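Long-range contacts in auracyanin A (Chloroflexus aurantiacus, PDB 2AAN), which binds one copper ion and probably serves as a soluble electron acceptor for the membrane-bound alternative complex III: residues 43-48 with 111-116; 48-53 with 104-109; 61-66 with 120-125. One frame throughout, in Å; residues are numbered along the deposited sequence.

Interaction 1: residues 43-48 with 111-116; sequences QTVTIR and FTAPAA
V45 and F111 sit opposite each other as an antiparallel pair in the three-stranded sheet of the cupredoxin sandwich, where strand 44-50 runs alongside the end of strand 106-112. Theirs is a hydrogen-bonded pair: V45 N donates to F111 O at 2.9 Å in a nearly straight bond, and F111 N answers by donating to V45 O at 2.8 Å. Beyond the strand end A113 N still reaches Q43 O at 2.8 Å, so the chain stays tied to its neighbour as it turns away into the loop. Between these bonds T44 and T112 form a non-hydrogen-bonded pair. Their side chains sit on the more exposed face, where a threonine tolerates water and its beta-branching suits extended backbone.

A cupredoxin is built from two packed sheets, and the face bearing V45 and F111 is the one turned to the interior, which explains the apolar residues there. CG of F111 stands between its backbone N and carbonyl carbon (chi1 66°), which leans the ring toward V45 and I47. V45 CB lies over one ring face in a CH-pi contact, 4.2 Å from the centroid and offset toward the rim. I47 comes in at the ring edge, in its plane, with CG1 3.7 Å from CE2 of F111. The small A113 fits close to the backbone, its CB 3.5 Å from Q43 O and 4.3 Å from V45 CG2. V39 of strand 36-39 touches both V45 and A113, while the amide of Q43 is held by G17 and S40.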
loop_
_atom_site.group_PDB
_atom_site.type_symbol
_atom_site.label_atom_id
_atom_site.label_comp_id
_atom_site.label_asym_id
_atom_site.label_seq_id
_atom_site.Cartn_x
_atom_site.Cartn_y
_atom_site.Cartn_z
ATOM N N GLN A 43 7.057 5.608 14.982
ATOM C CA GLN A 43 6.281 6.809 14.710
ATOM C C GLN A 43 4.868 6.443 14.259
ATOM O O GLN A 43 4.699 5.489 13.489
ATOM C CB GLN A 43 6.979 7.652 13.634
ATOM C CG GLN A 43 6.281 8.949 13.317
ATOM C CD GLN A 43 7.082 9.839 12.396
ATOM O OE1 GLN A 43 7.831 9.368 11.547
ATOM N NE2 GLN A 43 6.941 11.149 12.581
ATOM N N THR A 44 3.874 7.219 14.718
ATOM C CA THR A 44 2.495 7.106 14.236
ATOM C C THR A 44 2.389 7.810 12.880
ATOM O O THR A 44 2.596 9.038 12.778
ATOM C CB THR A 44 1.430 7.693 15.226
ATOM O OG1 THR A 44 1.533 7.043 16.491
ATOM C CG2 THR A 44 0.012 7.477 14.700
ATOM N N VAL A 45 2.089 7.003 11.860
ATOM C CA VAL A 45 1.988 7.408 10.461
ATOM C C VAL A 45 0.554 7.188 9.985
ATOM O O VAL A 45 0.010 6.090 10.137
ATOM C CB VAL A 45 2.902 6.545 9.535
ATOM C CG1 VAL A 45 2.839 7.086 8.049
ATOM C CG2 VAL A 45 4.317 6.502 10.057
ATOM N N THR A 46 -0.079 8.252 9.493
ATOM C CA THR A 46 -1.333 8.149 8.780
ATOM C C THR A 46 -0.989 8.308 7.287
ATOM O O THR A 46 -0.466 9.329 6.867
ATOM C CB THR A 46 -2.386 9.201 9.242
ATOM O OG1 THR A 46 -2.689 9.020 10.647
ATOM C CG2 THR A 46 -3.681 9.050 8.413
ATOM N N ILE A 47 -1.232 7.268 6.515
ATOM C CA ILE A 47 -1.175 7.357 5.056
ATOM C C ILE A 47 -2.544 7.785 4.549
ATOM O O ILE A 47 -3.563 7.169 4.864
ATOM C CB ILE A 47 -0.750 6.001 4.421
ATOM C CG1 ILE A 47 0.672 5.621 4.859
ATOM C CG2 ILE A 47 -0.918 6.060 2.900
ATOM C CD1 ILE A 47 1.745 6.366 4.187
ATOM N N ARG A 48 -2.560 8.907 3.868
ATOM C CA ARG A 48 -3.739 9.407 3.220
ATOM C C ARG A 48 -3.531 9.202 1.721
ATOM O O ARG A 48 -2.781 9.918 1.073
ATOM C CB ARG A 48 -3.937 10.872 3.574
ATOM C CG ARG A 48 -5.218 11.490 3.017
ATOM C CD ARG A 48 -5.418 12.914 3.539
ATOM N NE ARG A 48 -6.506 13.595 2.841
ATOM C CZ ARG A 48 -7.805 13.461 3.125
ATOM N NH1 ARG A 48 -8.223 12.670 4.121
ATOM N NH2 ARG A 48 -8.703 14.130 2.403
ATOM N N PHE A 111 -0.939 3.668 11.160
ATOM C CA PHE A 111 -0.193 2.541 11.727
ATOM C C PHE A 111 1.032 3.047 12.486
ATOM O O PHE A 111 1.426 4.187 12.356
ATOM C CB PHE A 111 0.218 1.540 10.638
ATOM C CG PHE A 111 1.220 2.085 9.638
ATOM C CD1 PHE A 111 2.575 1.792 9.746
ATOM C CD2 PHE A 111 0.799 2.844 8.554
ATOM C CE1 PHE A 111 3.488 2.267 8.832
ATOM C CE2 PHE A 111 1.715 3.315 7.626
ATOM C CZ PHE A 111 3.049 3.036 7.763
ATOM N N THR A 112 1.551 2.196 13.348
ATOM C CA THR A 112 2.807 2.437 14.024
ATOM C C THR A 112 3.913 1.919 13.122
ATOM O O THR A 112 3.915 0.750 12.738
ATOM C CB THR A 112 2.880 1.681 15.348
ATOM O OG1 THR A 112 1.854 2.171 16.236
ATOM C CG2 THR A 112 4.265 1.867 16.005
ATOM N N ALA A 113 4.881 2.769 12.810
ATOM C CA ALA A 113 5.926 2.360 11.872
ATOM C C ALA A 113 6.681 1.202 12.457
ATOM O O ALA A 113 6.938 1.195 13.673
ATOM C CB ALA A 113 6.875 3.468 11.616
ATOM N N PRO A 114 7.059 0.223 11.623
ATOM C CA PRO A 114 7.775 -0.953 12.111
ATOM C C PRO A 114 9.209 -0.652 12.568
ATOM O O PRO A 114 9.612 0.495 12.655
ATOM C CB PRO A 114 7.775 -1.877 10.901
ATOM C CG PRO A 114 7.676 -0.962 9.724
ATOM C CD PRO A 114 6.794 0.143 10.173
ATOM N N ALA A 115 9.989 -1.691 12.838
ATOM C CA ALA A 115 11.406 -1.517 13.181
ATOM C C ALA A 115 12.181 -0.875 12.037
ATOM O O ALA A 115 11.757 -0.962 10.885
ATOM C CB ALA A 115 12.021 -2.868 13.538
ATOM N N ALA A 116 13.307 -0.227 12.357
ATOM C CA ALA A 116 14.211 0.309 11.334
ATOM C C ALA A 116 14.494 -0.706 10.231
ATOM O O ALA A 116 14.676 -1.896 10.490
ATOM C CB ALA A 116 15.520 0.781 11.951
#

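Interaction 2: residues 48-53 with 104-109; sequences RFKNNS and NETVEV
R48 lies across T106 and meets E108 on the solvent side of the sheet. Its extended chain, CG anti to the backbone N (chi1 -176°), carries the guanidinium group out over T106, whose CG2 sits against the centre of one face, 3.6 Å from CZ of R48. A salt bridge leaves the guanidinium edge, R48 NH1 to E108 OE1, weak at 3.4 Å, the planes almost perpendicular. A water joins T106 OG1 to R48 NH2, weakly at the arginine end. With alanine in place of T106, the guanidinium face would probably lose its methyl cover and the water its hydroxyl partner.

F49 and V107 run side by side on the buried face, F49 CD2 4.0 Å from V107 CG2.

Backbone bonds pair F49 with V107 both ways, then continue past the strands from N51 N to E105 O (2.9 Å) and from N104 N to S53 O (2.8 Å). The N51 side chain folds back: OD1 accepts from S53 N, the donor standing above the amide plane, and ND2 donates to Q56 O. This Asx turn follows the strand end beside the copper ligand H58, which touches N51 and F49, at the metal-bearing end of the cupredoxin sandwich.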
loop_
_atom_site.group_PDB
_atom_site.type_symbol
_atom_site.label_atom_id
_atom_site.label_comp_id
_atom_site.label_asym_id
_atom_site.label_seq_id
_atom_site.Cartn_x
_atom_site.Cartn_y
_atom_site.Cartn_z
ATOM N N ARG A 48 -2.560 8.907 3.868
ATOM C CA ARG A 48 -3.739 9.407 3.220
ATOM C C ARG A 48 -3.531 9.202 1.721
ATOM O O ARG A 48 -2.781 9.918 1.073
ATOM C CB ARG A 48 -3.937 10.872 3.574
ATOM C CG ARG A 48 -5.218 11.490 3.017
ATOM C CD ARG A 48 -5.418 12.914 3.539
ATOM N NE ARG A 48 -6.506 13.595 2.841
ATOM C CZ ARG A 48 -7.805 13.461 3.125
ATOM N NH1 ARG A 48 -8.223 12.670 4.121
ATOM N NH2 ARG A 48 -8.703 14.130 2.403
ATOM N N PHE A 49 -4.180 8.178 1.194
ATOM C CA PHE A 49 -3.997 7.746 -0.166
ATOM C C PHE A 49 -5.120 8.270 -1.007
ATOM O O PHE A 49 -6.276 7.981 -0.763
ATOM C CB PHE A 49 -3.962 6.232 -0.198
ATOM C CG PHE A 49 -3.849 5.649 -1.560
ATOM C CD1 PHE A 49 -2.878 6.055 -2.433
ATOM C CD2 PHE A 49 -4.732 4.656 -1.971
ATOM C CE1 PHE A 49 -2.738 5.482 -3.688
ATOM C CE2 PHE A 49 -4.617 4.096 -3.237
ATOM C CZ PHE A 49 -3.608 4.545 -4.113
ATOM N N LYS A 50 -4.749 9.080 -1.976
ATOM C CA LYS A 50 -5.692 9.723 -2.847
ATOM C C LYS A 50 -5.659 9.025 -4.197
ATOM O O LYS A 50 -4.627 9.001 -4.899
ATOM C CB LYS A 50 -5.324 11.185 -3.024
ATOM C CG LYS A 50 -6.355 11.993 -3.801
ATOM C CD LYS A 50 -5.843 13.433 -3.977
ATOM C CE LYS A 50 -6.919 14.371 -4.545
ATOM N NZ LYS A 50 -7.745 13.730 -5.611
ATOM N N ASN A 51 -6.788 8.443 -4.562
ATOM C CA ASN A 51 -6.924 7.877 -5.893
ATOM C C ASN A 51 -7.173 8.983 -6.888
ATOM O O ASN A 51 -8.247 9.565 -6.920
ATOM C CB ASN A 51 -8.065 6.843 -5.942
ATOM C CG ASN A 51 -8.041 6.036 -7.200
ATOM O OD1 ASN A 51 -7.271 6.345 -8.119
ATOM N ND2 ASN A 51 -8.834 4.979 -7.254
ATOM N N ASN A 52 -6.190 9.258 -7.729
ATOM C CA ASN A 52 -6.302 10.311 -8.741
ATOM C C ASN A 52 -6.837 9.819 -10.076
ATOM O O ASN A 52 -6.783 10.530 -11.069
ATOM C CB ASN A 52 -4.926 10.959 -8.927
ATOM C CG ASN A 52 -4.514 11.745 -7.710
ATOM O OD1 ASN A 52 -5.245 12.628 -7.286
ATOM N ND2 ASN A 52 -3.350 11.432 -7.131
ATOM N N SER A 53 -7.309 8.583 -10.111
ATOM C CA SER A 53 -7.985 8.058 -11.297
ATOM C C SER A 53 -9.476 7.953 -10.997
ATOM O O SER A 53 -9.883 7.652 -9.863
ATOM C CB SER A 53 -7.465 6.667 -11.659
ATOM O OG SER A 53 -8.237 6.066 -12.700
ATOM N N ASN A 104 -11.560 8.302 -7.733
ATOM C CA ASN A 104 -11.539 9.619 -7.100
ATOM C C ASN A 104 -11.681 9.616 -5.574
ATOM O O ASN A 104 -11.904 10.644 -4.988
ATOM C CB ASN A 104 -12.571 10.540 -7.744
ATOM C CG ASN A 104 -12.298 10.776 -9.218
ATOM O OD1 ASN A 104 -13.180 10.628 -10.056
ATOM N ND2 ASN A 104 -11.068 11.136 -9.538
ATOM N N GLU A 105 -11.482 8.476 -4.929
ATOM C CA GLU A 105 -11.677 8.358 -3.495
ATOM C C GLU A 105 -10.377 8.550 -2.728
ATOM O O GLU A 105 -9.318 8.148 -3.179
ATOM C CB GLU A 105 -12.275 6.987 -3.176
ATOM C CG GLU A 105 -12.624 6.765 -1.715
ATOM C CD GLU A 105 -13.344 5.421 -1.422
ATOM O OE1 GLU A 105 -13.497 4.546 -2.334
ATOM O OE2 GLU A 105 -13.763 5.263 -0.245
ATOM N N THR A 106 -10.471 9.149 -1.549
ATOM C CA THR A 106 -9.337 9.207 -0.622
ATOM C C THR A 106 -9.609 8.326 0.561
ATOM O O THR A 106 -10.656 8.413 1.166
ATOM C CB THR A 106 -9.043 10.646 -0.140
ATOM O OG1 THR A 106 -8.621 11.438 -1.254
ATOM C CG2 THR A 106 -7.924 10.678 0.901
ATOM N N VAL A 107 -8.627 7.515 0.921
ATOM C CA VAL A 107 -8.728 6.612 2.035
ATOM C C VAL A 107 -7.534 6.830 2.954
ATOM O O VAL A 107 -6.541 7.447 2.581
ATOM C CB VAL A 107 -8.803 5.160 1.582
ATOM C CG1 VAL A 107 -9.987 4.963 0.627
ATOM C CG2 VAL A 107 -7.517 4.706 0.912
ATOM N N GLU A 108 -7.638 6.335 4.176
ATOM C CA GLU A 108 -6.552 6.501 5.146
ATOM C C GLU A 108 -6.286 5.229 5.864
ATOM O O GLU A 108 -7.191 4.462 6.162
ATOM C CB GLU A 108 -6.883 7.552 6.222
ATOM C CG GLU A 108 -7.097 8.962 5.680
ATOM C CD GLU A 108 -7.182 10.025 6.791
ATOM O OE1 GLU A 108 -6.559 11.105 6.611
ATOM O OE2 GLU A 108 -7.870 9.776 7.822
ATOM N N VAL A 109 -5.029 5.035 6.193
ATOM C CA VAL A 109 -4.639 4.027 7.184
ATOM C C VAL A 109 -3.627 4.608 8.157
ATOM O O VAL A 109 -2.647 5.186 7.735
ATOM C CB VAL A 109 -4.058 2.751 6.525
ATOM C CG1 VAL A 109 -3.114 3.096 5.414
ATOM C CG2 VAL A 109 -3.346 1.896 7.581
HETATM O O HOH W 1 -7.774 14.469 -0.766
#

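Interaction 3: residues 61-66 with 120-125; sequences ILVKGG and LYICTV. With CU (copper (II) ion), chain B.
Between V63 O and L120 N a water stands in for a direct backbone bond: it donates to V63 O at 2.9 Å and accepts from L120 N at 2.8 Å. It also donates to G65 O, at a length short enough to be doubtful. Here strand 61-63 turns away from strand 117-122, and at G65 the backbone angles would press a side chain against the carbonyl O of K64, so glycine fits.

Back toward I61, the antiparallel strands bond directly. V63 N meets L120 O at 3.0 Å in a nearly straight bond, and I61 and I122 form a hydrogen-bonded pair, I61 N to I122 O at 2.9 Å. L120 gains its contact with the turn through its tip: CG lies anti to the carbonyl carbon (chi1 -64°), and CD1 comes within 3.5 Å of G66 C. Beta-branched I61, V63 and I122 suit the extended chain and line one buried face, where I61 CG1 also meets the methyl CG2 of T124.

Past the strand the chain reaches the metal. C123 SG binds copper at 2.2 Å with H58 and H128, M132 completing the site as the more distant ligand expected of a blue copper centre. The sulfur also accepts a long bond, 3.5 Å, from V125 N, as in azurin.

Helix 67-80, with G66 as its N-cap, covers the face of V63 and I122: I73 packs on V63 and T124, and A70 on I122. On the other face L62 meets L136 of strand 133-138, and Y121 packs against W60 and F32. Strand 61-63 itself lies between strands 117-122 and 94-97.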
loop_
_atom_site.group_PDB
_atom_site.type_symbol
_atom_site.label_atom_id
_atom_site.label_comp_id
_atom_site.label_asym_id
_atom_site.label_seq_id
_atom_site.Cartn_x
_atom_site.Cartn_y
_atom_site.Cartn_z
ATOM N N ILE A 61 -0.692 -1.150 0.449
ATOM C CA ILE A 61 -0.454 -2.226 1.387
ATOM C C ILE A 61 1.040 -2.287 1.714
ATOM O O ILE A 61 1.880 -2.446 0.823
ATOM C CB ILE A 61 -0.900 -3.585 0.799
ATOM C CG1 ILE A 61 -2.329 -3.522 0.222
ATOM C CG2 ILE A 61 -0.743 -4.722 1.800
ATOM C CD1 ILE A 61 -3.473 -3.134 1.146
ATOM N N LEU A 62 1.352 -2.201 2.996
ATOM C CA LEU A 62 2.717 -2.287 3.478
ATOM C C LEU A 62 3.035 -3.683 3.889
ATOM O O LEU A 62 2.385 -4.235 4.774
ATOM C CB LEU A 62 2.900 -1.384 4.684
ATOM C CG LEU A 62 4.283 -1.264 5.298
ATOM C CD1 LEU A 62 5.291 -0.728 4.296
ATOM C CD2 LEU A 62 4.209 -0.331 6.455
ATOM N N VAL A 63 4.035 -4.266 3.263
ATOM C CA VAL A 63 4.271 -5.671 3.494
ATOM C C VAL A 63 5.625 -5.911 4.094
ATOM O O VAL A 63 6.509 -5.048 4.051
ATOM C CB VAL A 63 4.105 -6.499 2.239
ATOM C CG1 VAL A 63 2.707 -6.294 1.650
ATOM C CG2 VAL A 63 5.151 -6.148 1.283
ATOM N N LYS A 64 5.761 -7.128 4.619
ATOM C CA LYS A 64 6.964 -7.650 5.211
ATOM C C LYS A 64 7.531 -8.632 4.185
ATOM O O LYS A 64 6.804 -9.457 3.642
ATOM C CB LYS A 64 6.559 -8.364 6.514
ATOM C CG LYS A 64 7.639 -8.667 7.510
ATOM C CD LYS A 64 7.054 -9.303 8.808
ATOM C CE LYS A 64 8.170 -9.652 9.827
ATOM N NZ LYS A 64 8.838 -10.962 9.550
ATOM N N GLY A 65 8.814 -8.523 3.881
ATOM C CA GLY A 65 9.470 -9.491 2.998
ATOM C C GLY A 65 9.834 -8.814 1.701
ATOM O O GLY A 65 9.564 -7.627 1.499
ATOM N N GLY A 66 10.408 -9.561 0.789
ATOM C CA GLY A 66 10.885 -8.931 -0.433
ATOM C C GLY A 66 9.820 -8.889 -1.491
ATOM O O GLY A 66 8.632 -9.048 -1.218
ATOM N N LEU A 120 8.464 -2.779 1.452
ATOM C CA LEU A 120 7.767 -2.482 0.196
ATOM C C LEU A 120 6.344 -2.107 0.489
ATOM O O LEU A 120 5.733 -2.668 1.397
ATOM C CB LEU A 120 7.759 -3.702 -0.721
ATOM C CG LEU A 120 9.111 -4.167 -1.212
ATOM C CD1 LEU A 120 9.002 -5.539 -1.877
ATOM C CD2 LEU A 120 9.743 -3.176 -2.158
ATOM N N TYR A 121 5.830 -1.131 -0.257
ATOM C CA TYR A 121 4.409 -0.939 -0.338
ATOM C C TYR A 121 3.995 -1.193 -1.764
ATOM O O TYR A 121 4.763 -0.932 -2.674
ATOM C CB TYR A 121 3.939 0.426 0.201
ATOM C CG TYR A 121 4.574 1.672 -0.382
ATOM C CD1 TYR A 121 4.138 2.192 -1.597
ATOM C CD2 TYR A 121 5.566 2.372 0.310
ATOM C CE1 TYR A 121 4.679 3.358 -2.107
ATOM C CE2 TYR A 121 6.101 3.533 -0.192
ATOM C CZ TYR A 121 5.675 4.023 -1.410
ATOM O OH TYR A 121 6.221 5.176 -1.950
ATOM N N ILE A 122 2.825 -1.823 -1.906
ATOM C CA ILE A 122 2.309 -2.306 -3.172
ATOM C C ILE A 122 0.808 -2.056 -3.238
ATOM O O ILE A 122 0.155 -1.759 -2.238
ATOM C CB ILE A 122 2.569 -3.820 -3.402
ATOM C CG1 ILE A 122 1.787 -4.694 -2.388
ATOM C CG2 ILE A 122 4.045 -4.120 -3.269
ATOM C CD1 ILE A 122 1.857 -6.185 -2.631
ATOM N N CYS A 123 0.275 -2.154 -4.447
ATOM C CA CYS A 123 -1.178 -2.213 -4.622
ATOM C C CYS A 123 -1.504 -3.623 -5.067
ATOM O O CYS A 123 -0.848 -4.121 -5.966
ATOM C CB CYS A 123 -1.608 -1.229 -5.679
ATOM S SG CYS A 123 -3.330 -1.363 -6.210
ATOM N N THR A 124 -2.511 -4.246 -4.476
ATOM C CA THR A 124 -2.899 -5.611 -4.848
ATOM C C THR A 124 -4.132 -5.696 -5.759
ATOM O O THR A 124 -4.663 -6.772 -5.982
ATOM C CB THR A 124 -3.144 -6.451 -3.582
ATOM O OG1 THR A 124 -4.222 -5.899 -2.852
ATOM C CG2 THR A 124 -1.899 -6.475 -2.717
ATOM N N VAL A 125 -4.565 -4.585 -6.330
ATOM C CA VAL A 125 -5.634 -4.641 -7.318
ATOM C C VAL A 125 -5.095 -5.460 -8.529
ATOM O O VAL A 125 -3.946 -5.286 -8.923
ATOM C CB VAL A 125 -6.123 -3.218 -7.659
ATOM C CG1 VAL A 125 -6.982 -3.182 -8.970
ATOM C CG2 VAL A 125 -6.859 -2.610 -6.440
HETATM CU CU CU B . -3.587 -0.059 -7.988
HETATM O O HOH W 2 8.891 -5.390 2.497
#

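Interactions 1 and 2 are two ends of one strand pairing, 44-50 with 106-112, sharing R48 and joined by a probable hydrogen bond from I47 N to V109 O; their centres lie about 17 Å apart. Along the chain interaction 2 is nested inside the loop closed by interaction 1. Interaction 3 belongs to the other, five-stranded sheet, and its segments alternate with those of both, as the chain passes from 44-50 to 61-63 and from 106-112 to 117-122. One place where the sheets meet is F111 on L62, the centres of interactions 1 and 3 being about 14 Å apart. Interactions 2 and 3 do not touch; interaction 3 supplies a copper ligand, while interaction 2 lies beside H58.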